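Local coordinates for protein pumilio homology domain family member 4 (Saccharomyces cerevisiae, PDB 3BWT) that binds single-stranded regions of messenger RNA through its Pumilio homology domain, a chain of eight helical repeats, at residues E53-S58 with V88-N93; V248-L253 with N285-T290. All coordinates share one frame; numbering follows the deposited sequence.

Interaction 1: E53-S58 with V88-N93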
loop_
_atom_site.group_PDB
_atom_site.type_symbol
_atom_site.label_atom_id
_atom_site.label_comp_id
_atom_site.label_asym_id
_atom_site.label_seq_id
_atom_site.Cartn_x
_atom_site.Cartn_y
_atom_site.Cartn_z
ATOM N N GLU A 53 -10.855 12.737 22.433
ATOM C CA GLU A 53 -10.064 12.152 23.451
ATOM C C GLU A 53 -10.318 10.709 23.674
ATOM O O GLU A 53 -9.461 10.010 24.090
ATOM C CB GLU A 53 -10.108 12.987 24.698
ATOM C CG GLU A 53 -9.305 12.563 25.821
ATOM C CD GLU A 53 -9.410 13.489 26.933
ATOM O OE1 GLU A 53 -10.114 14.459 26.803
ATOM O OE2 GLU A 53 -8.817 13.263 27.949
ATOM N N LEU A 54 -11.496 10.256 23.341
ATOM C CA LEU A 54 -11.799 8.836 23.384
ATOM C C LEU A 54 -11.317 8.123 22.133
ATOM O O LEU A 54 -11.068 6.924 22.161
ATOM C CB LEU A 54 -13.294 8.591 23.575
ATOM C CG LEU A 54 -13.883 9.194 24.839
ATOM C CD1 LEU A 54 -15.349 8.850 24.965
ATOM C CD2 LEU A 54 -13.103 8.710 26.049
ATOM N N MET A 55 -11.180 8.865 21.040
ATOM C CA MET A 55 -10.725 8.297 19.774
ATOM C C MET A 55 -9.252 7.964 19.832
ATOM O O MET A 55 -8.797 6.989 19.236
ATOM C CB MET A 55 -10.949 9.284 18.635
ATOM C CG MET A 55 -12.296 9.172 17.959
ATOM S SD MET A 55 -12.400 10.217 16.489
ATOM C CE MET A 55 -13.864 9.552 15.707
ATOM N N THR A 56 -8.503 8.799 20.540
ATOM C CA THR A 56 -7.062 8.656 20.626
ATOM C C THR A 56 -6.688 7.922 21.913
ATOM O O THR A 56 -5.537 7.945 22.357
ATOM C CB THR A 56 -6.372 10.028 20.563
ATOM O OG1 THR A 56 -6.903 10.881 21.580
ATOM C CG2 THR A 56 -6.612 10.671 19.231
ATOM N N ASP A 57 -7.673 7.266 22.512
ATOM C CA ASP A 57 -7.452 6.541 23.754
ATOM C C ASP A 57 -7.305 5.060 23.475
ATOM O O ASP A 57 -7.926 4.530 22.544
ATOM C CB ASP A 57 -8.601 6.771 24.728
ATOM C CG ASP A 57 -8.374 6.078 26.043
ATOM O OD1 ASP A 57 -7.565 6.587 26.857
ATOM O OD2 ASP A 57 -8.985 5.015 26.260
ATOM N N SER A 58 -6.502 4.381 24.285
ATOM C CA SER A 58 -6.148 2.999 23.983
ATOM C C SER A 58 -7.331 2.027 24.038
ATOM O O SER A 58 -7.357 1.052 23.300
ATOM C CB SER A 58 -5.003 2.523 24.883
ATOM O OG SER A 58 -5.496 2.076 26.128
ATOM N N VAL A 88 -5.946 15.606 12.110
ATOM C CA VAL A 88 -4.498 15.399 12.094
ATOM C C VAL A 88 -4.047 14.751 13.396
ATOM O O VAL A 88 -3.336 13.751 13.399
ATOM C CB VAL A 88 -3.717 16.719 11.877
ATOM C CG1 VAL A 88 -2.264 16.537 12.236
ATOM C CG2 VAL A 88 -3.851 17.183 10.436
ATOM N N GLU A 89 -4.471 15.335 14.506
ATOM C CA GLU A 89 -4.142 14.795 15.810
ATOM C C GLU A 89 -4.584 13.342 15.909
ATOM O O GLU A 89 -3.846 12.493 16.401
ATOM C CB GLU A 89 -4.821 15.617 16.901
ATOM C CG GLU A 89 -4.618 15.059 18.292
ATOM C CD GLU A 89 -5.541 15.683 19.309
ATOM O OE1 GLU A 89 -6.161 16.740 19.016
ATOM O OE2 GLU A 89 -5.645 15.098 20.402
ATOM N N ILE A 90 -5.794 13.067 15.440
ATOM C CA ILE A 90 -6.378 11.737 15.539
ATOM C C ILE A 90 -5.662 10.744 14.631
ATOM O O ILE A 90 -5.420 9.609 15.023
ATOM C CB ILE A 90 -7.878 11.760 15.204
ATOM C CG1 ILE A 90 -8.610 12.748 16.116
ATOM C CG2 ILE A 90 -8.481 10.378 15.334
ATOM C CD1 ILE A 90 -10.051 12.965 15.749
ATOM N N SER A 91 -5.318 11.184 13.427
ATOM C CA SER A 91 -4.658 10.336 12.443
ATOM C C SER A 91 -3.223 9.960 12.813
ATOM O O SER A 91 -2.723 8.924 12.375
ATOM C CB SER A 91 -4.651 11.017 11.079
ATOM O OG SER A 91 -5.960 11.150 10.568
ATOM N N LEU A 92 -2.558 10.803 13.600
ATOM C CA LEU A 92 -1.186 10.540 13.996
ATOM C C LEU A 92 -1.126 9.509 15.120
ATOM O O LEU A 92 -0.104 8.845 15.310
ATOM C CB LEU A 92 -0.488 11.830 14.419
ATOM C CG LEU A 92 -0.283 12.908 13.354
ATOM C CD1 LEU A 92 0.692 13.957 13.870
ATOM C CD2 LEU A 92 0.217 12.328 12.036
ATOM N N ASN A 93 -2.237 9.369 15.835
ATOM C CA ASN A 93 -2.359 8.467 16.976
ATOM C C ASN A 93 -2.644 7.029 16.541
ATOM O O ASN A 93 -3.457 6.790 15.644
ATOM C CB ASN A 93 -3.472 8.986 17.903
ATOM C CG ASN A 93 -3.731 8.085 19.102
ATOM O OD1 ASN A 93 -4.386 7.050 18.995
ATOM N ND2 ASN A 93 -3.256 8.507 20.259
#
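T56 and N93 meet where two neighbouring Pumilio repeats, the second and the third, lie side by side in the superhelix of this domain. Each lies just past a short helix (51-55 or 87-92), in the link to the next, longer one, and their CA atoms stand 6.0 Å apart. The tightly packed part is apolar and buried, facing helix 96-106. M55 runs out extended beyond CG and brings its sulfur up to the methyl end of I90, with M55 SD 3.7 Å from I90 CD1. Helix 96-106 closes over this pair, A99 and L103 against M55 and L100 against I90. T56 joins in with its methyl: CG2, anti to the carbonyl carbon, rests 3.8 Å from I90 CA and equally close to N93 CB.

The contact thins out at E89, which is exposed and only skirts the edge. Between these extremes T56 and N93 cross, partly exposed yet well covered by each other. T56 OG1 turns back to its own helix and bonds to V52 O. The N93 amide is held chiefly by its oxygen, OD1, which caps the backbone N of H95 and G96 at the start of the next helix. With CG anti to the backbone N (chi1 177°), that amide passes across T56 CB, and its other end makes a weak, bent hydrogen bond, N93 ND2 to T56 O, of 3.1 Å with an angle of 125° at the hydrogen.

Interaction 2: V248-L253 with N285-T290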
loop_
_atom_site.group_PDB
_atom_site.type_symbol
_atom_site.label_atom_id
_atom_site.label_comp_id
_atom_site.label_asym_id
_atom_site.label_seq_id
_atom_site.Cartn_x
_atom_site.Cartn_y
_atom_site.Cartn_z
ATOM N N VAL A 248 12.715 -4.583 -10.226
ATOM C CA VAL A 248 11.952 -4.231 -11.404
ATOM C C VAL A 248 12.321 -5.134 -12.582
ATOM O O VAL A 248 11.449 -5.641 -13.279
ATOM C CB VAL A 248 12.156 -2.745 -11.776
ATOM C CG1 VAL A 248 11.370 -2.404 -13.029
ATOM C CG2 VAL A 248 11.723 -1.848 -10.628
ATOM N N ILE A 249 13.610 -5.346 -12.806
ATOM C CA ILE A 249 14.013 -6.209 -13.908
ATOM C C ILE A 249 13.345 -7.581 -13.779
ATOM O O ILE A 249 12.739 -8.070 -14.738
ATOM C CB ILE A 249 15.539 -6.346 -14.013
ATOM C CG1 ILE A 249 16.177 -4.983 -14.288
ATOM C CG2 ILE A 249 15.894 -7.301 -15.121
ATOM C CD1 ILE A 249 15.968 -4.480 -15.692
ATOM N N GLU A 250 13.446 -8.182 -12.593
ATOM C CA GLU A 250 12.757 -9.438 -12.273
ATOM C C GLU A 250 11.246 -9.371 -12.481
ATOM O O GLU A 250 10.622 -10.329 -12.946
ATOM C CB GLU A 250 13.012 -9.824 -10.817
ATOM C CG GLU A 250 14.181 -10.768 -10.603
ATOM C CD GLU A 250 13.914 -11.749 -9.476
ATOM O OE1 GLU A 250 12.799 -11.708 -8.905
ATOM O OE2 GLU A 250 14.810 -12.561 -9.165
ATOM N N LYS A 251 10.653 -8.246 -12.107
ATOM C CA LYS A 251 9.221 -8.071 -12.262
ATOM C C LYS A 251 8.845 -8.203 -13.735
ATOM O O LYS A 251 7.882 -8.882 -14.083
ATOM C CB LYS A 251 8.788 -6.711 -11.726
ATOM C CG LYS A 251 7.306 -6.467 -11.881
ATOM C CD LYS A 251 6.529 -7.585 -11.235
ATOM C CE LYS A 251 5.054 -7.363 -11.374
ATOM N NZ LYS A 251 4.293 -8.265 -10.463
ATOM N N ILE A 252 9.619 -7.544 -14.589
ATOM C CA ILE A 252 9.453 -7.618 -16.035
ATOM C C ILE A 252 9.750 -9.026 -16.573
ATOM O O ILE A 252 9.005 -9.552 -17.408
ATOM C CB ILE A 252 10.350 -6.589 -16.741
ATOM C CG1 ILE A 252 9.848 -5.174 -16.472
ATOM C CG2 ILE A 252 10.389 -6.851 -18.229
ATOM C CD1 ILE A 252 10.920 -4.109 -16.601
ATOM N N LEU A 253 10.829 -9.638 -16.090
ATOM C CA LEU A 253 11.157 -11.005 -16.496
ATOM C C LEU A 253 10.029 -11.968 -16.154
ATOM O O LEU A 253 9.910 -13.026 -16.761
ATOM C CB LEU A 253 12.450 -11.490 -15.833
ATOM C CG LEU A 253 13.755 -10.911 -16.368
ATOM C CD1 LEU A 253 14.935 -11.537 -15.650
ATOM C CD2 LEU A 253 13.849 -11.126 -17.876
ATOM N N ASN A 285 22.731 -12.356 -9.816
ATOM C CA ASN A 285 22.659 -13.807 -9.780
ATOM C C ASN A 285 21.214 -14.286 -9.837
ATOM O O ASN A 285 20.852 -15.061 -10.718
ATOM C CB ASN A 285 23.339 -14.355 -8.529
ATOM C CG ASN A 285 23.558 -15.856 -8.600
ATOM O OD1 ASN A 285 24.641 -16.321 -8.971
ATOM N ND2 ASN A 285 22.530 -16.624 -8.257
ATOM N N TYR A 286 20.395 -13.817 -8.897
ATOM C CA TYR A 286 18.973 -14.178 -8.841
ATOM C C TYR A 286 18.226 -13.820 -10.112
ATOM O O TYR A 286 17.349 -14.557 -10.546
ATOM C CB TYR A 286 18.275 -13.480 -7.675
ATOM C CG TYR A 286 18.805 -13.872 -6.335
ATOM C CD1 TYR A 286 18.388 -15.043 -5.723
ATOM C CD2 TYR A 286 19.724 -13.066 -5.672
ATOM C CE1 TYR A 286 18.876 -15.414 -4.486
ATOM C CE2 TYR A 286 20.217 -13.426 -4.428
ATOM C CZ TYR A 286 19.794 -14.605 -3.841
ATOM O OH TYR A 286 20.286 -14.972 -2.609
ATOM N N VAL A 287 18.555 -12.658 -10.664
ATOM C CA VAL A 287 18.004 -12.200 -11.925
ATOM C C VAL A 287 18.403 -13.148 -13.047
ATOM O O VAL A 287 17.603 -13.482 -13.921
ATOM C CB VAL A 287 18.529 -10.804 -12.254
ATOM C CG1 VAL A 287 18.047 -10.349 -13.632
ATOM C CG2 VAL A 287 18.108 -9.828 -11.169
ATOM N N LEU A 288 19.656 -13.577 -13.012
ATOM C CA LEU A 288 20.158 -14.538 -13.975
ATOM C C LEU A 288 19.377 -15.834 -13.862
ATOM O O LEU A 288 19.038 -16.454 -14.869
ATOM C CB LEU A 288 21.646 -14.814 -13.735
ATOM C CG LEU A 288 22.256 -15.767 -14.764
ATOM C CD1 LEU A 288 21.787 -15.371 -16.161
ATOM C CD2 LEU A 288 23.778 -15.795 -14.676
ATOM N N GLN A 289 19.104 -16.242 -12.626
ATOM C CA GLN A 289 18.395 -17.485 -12.382
ATOM C C GLN A 289 16.954 -17.360 -12.833
ATOM O O GLN A 289 16.353 -18.319 -13.307
ATOM C CB GLN A 289 18.444 -17.861 -10.908
ATOM C CG GLN A 289 17.780 -19.189 -10.613
ATOM C CD GLN A 289 17.893 -19.579 -9.159
ATOM O OE1 GLN A 289 18.459 -18.843 -8.351
ATOM N NE2 GLN A 289 17.344 -20.739 -8.809
ATOM N N THR A 290 16.397 -16.168 -12.678
ATOM C CA THR A 290 15.063 -15.908 -13.178
ATOM C C THR A 290 15.059 -16.021 -14.695
ATOM O O THR A 290 14.147 -16.610 -15.270
ATOM C CB THR A 290 14.562 -14.529 -12.762
ATOM O OG1 THR A 290 14.203 -14.573 -11.381
ATOM C CG2 THR A 290 13.338 -14.149 -13.565
#
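E250 and T290 supply the polar part of this contact. The glutamate chain bends at chi2 (-144°), which carries its carboxylate over to helix 284-298, where E250 OE2 comes within 3.1 Å of T290 OG1. This bond is weak and not settled, because Y286 O, one turn back and 3.3 Å from T290 OG1, is also within weak bonding reach of the hydroxyl's one proton. E250 OE2 itself passes 3.5 Å from Y286 O. The threonine hydroxyl, anti to its carbonyl carbon (chi1 -75°), thus sits between a carboxylate and a backbone carbonyl, and E250 CG meanwhile lies against V287 CG2. Replacing E250 by an alanine removes both the carboxylate and CG, and is likely to cost the T290 hydroxyl one of its two candidate acceptors and leave V287 CG2 less covered on that side.

The two helical segments run side by side, 6° from parallel with axes 9.9 Å apart and E250 and V287 their closest pair of CA atoms, as expected of equivalent helices in successive Pumilio repeats, here the seventh and eighth. In this family such helices line the concave RNA-binding face, consistent with E250 lying at the partly exposed edge.

The apolar part lies deeper. T290 presents its two branches to different partners: while OG1 faces the carboxylate, T290 CG2 packs against L253, 3.6 Å from L253 CB and nearly as close to CD1. That same L253 CD1 reaches across to V287 CG1 at 3.9 Å. V287 CG1 is also met by I249 CG2, so one valine methyl bridges two residues a helical turn apart. Beneath them M262 of helix 256-279 touches both I249 and L253, and S240 of helix 236-240 lies against I249 and V287.

In the fold
Both contacts join adjacent Pumilio repeats, but at different levels of the repeat. Interaction 1 couples two short helices where they end, and it is only partly buried; interaction 2 couples helices 245-253 and 284-298, whose segments run almost parallel, and is mostly buried. The buried area is similar, 253 and 267 Å². In both, apolar side chains pack on the buried side and a weak hydrogen bond involves a partly exposed residue: in 53-58 with 88-93 an asparagine amide reaches a backbone carbonyl, and in 248-253 with 285-290 a hydroxyl meets a carboxylate in a bond that the geometry does not settle. Their centres are about 43 Å apart, on opposite sides of the chain's centre.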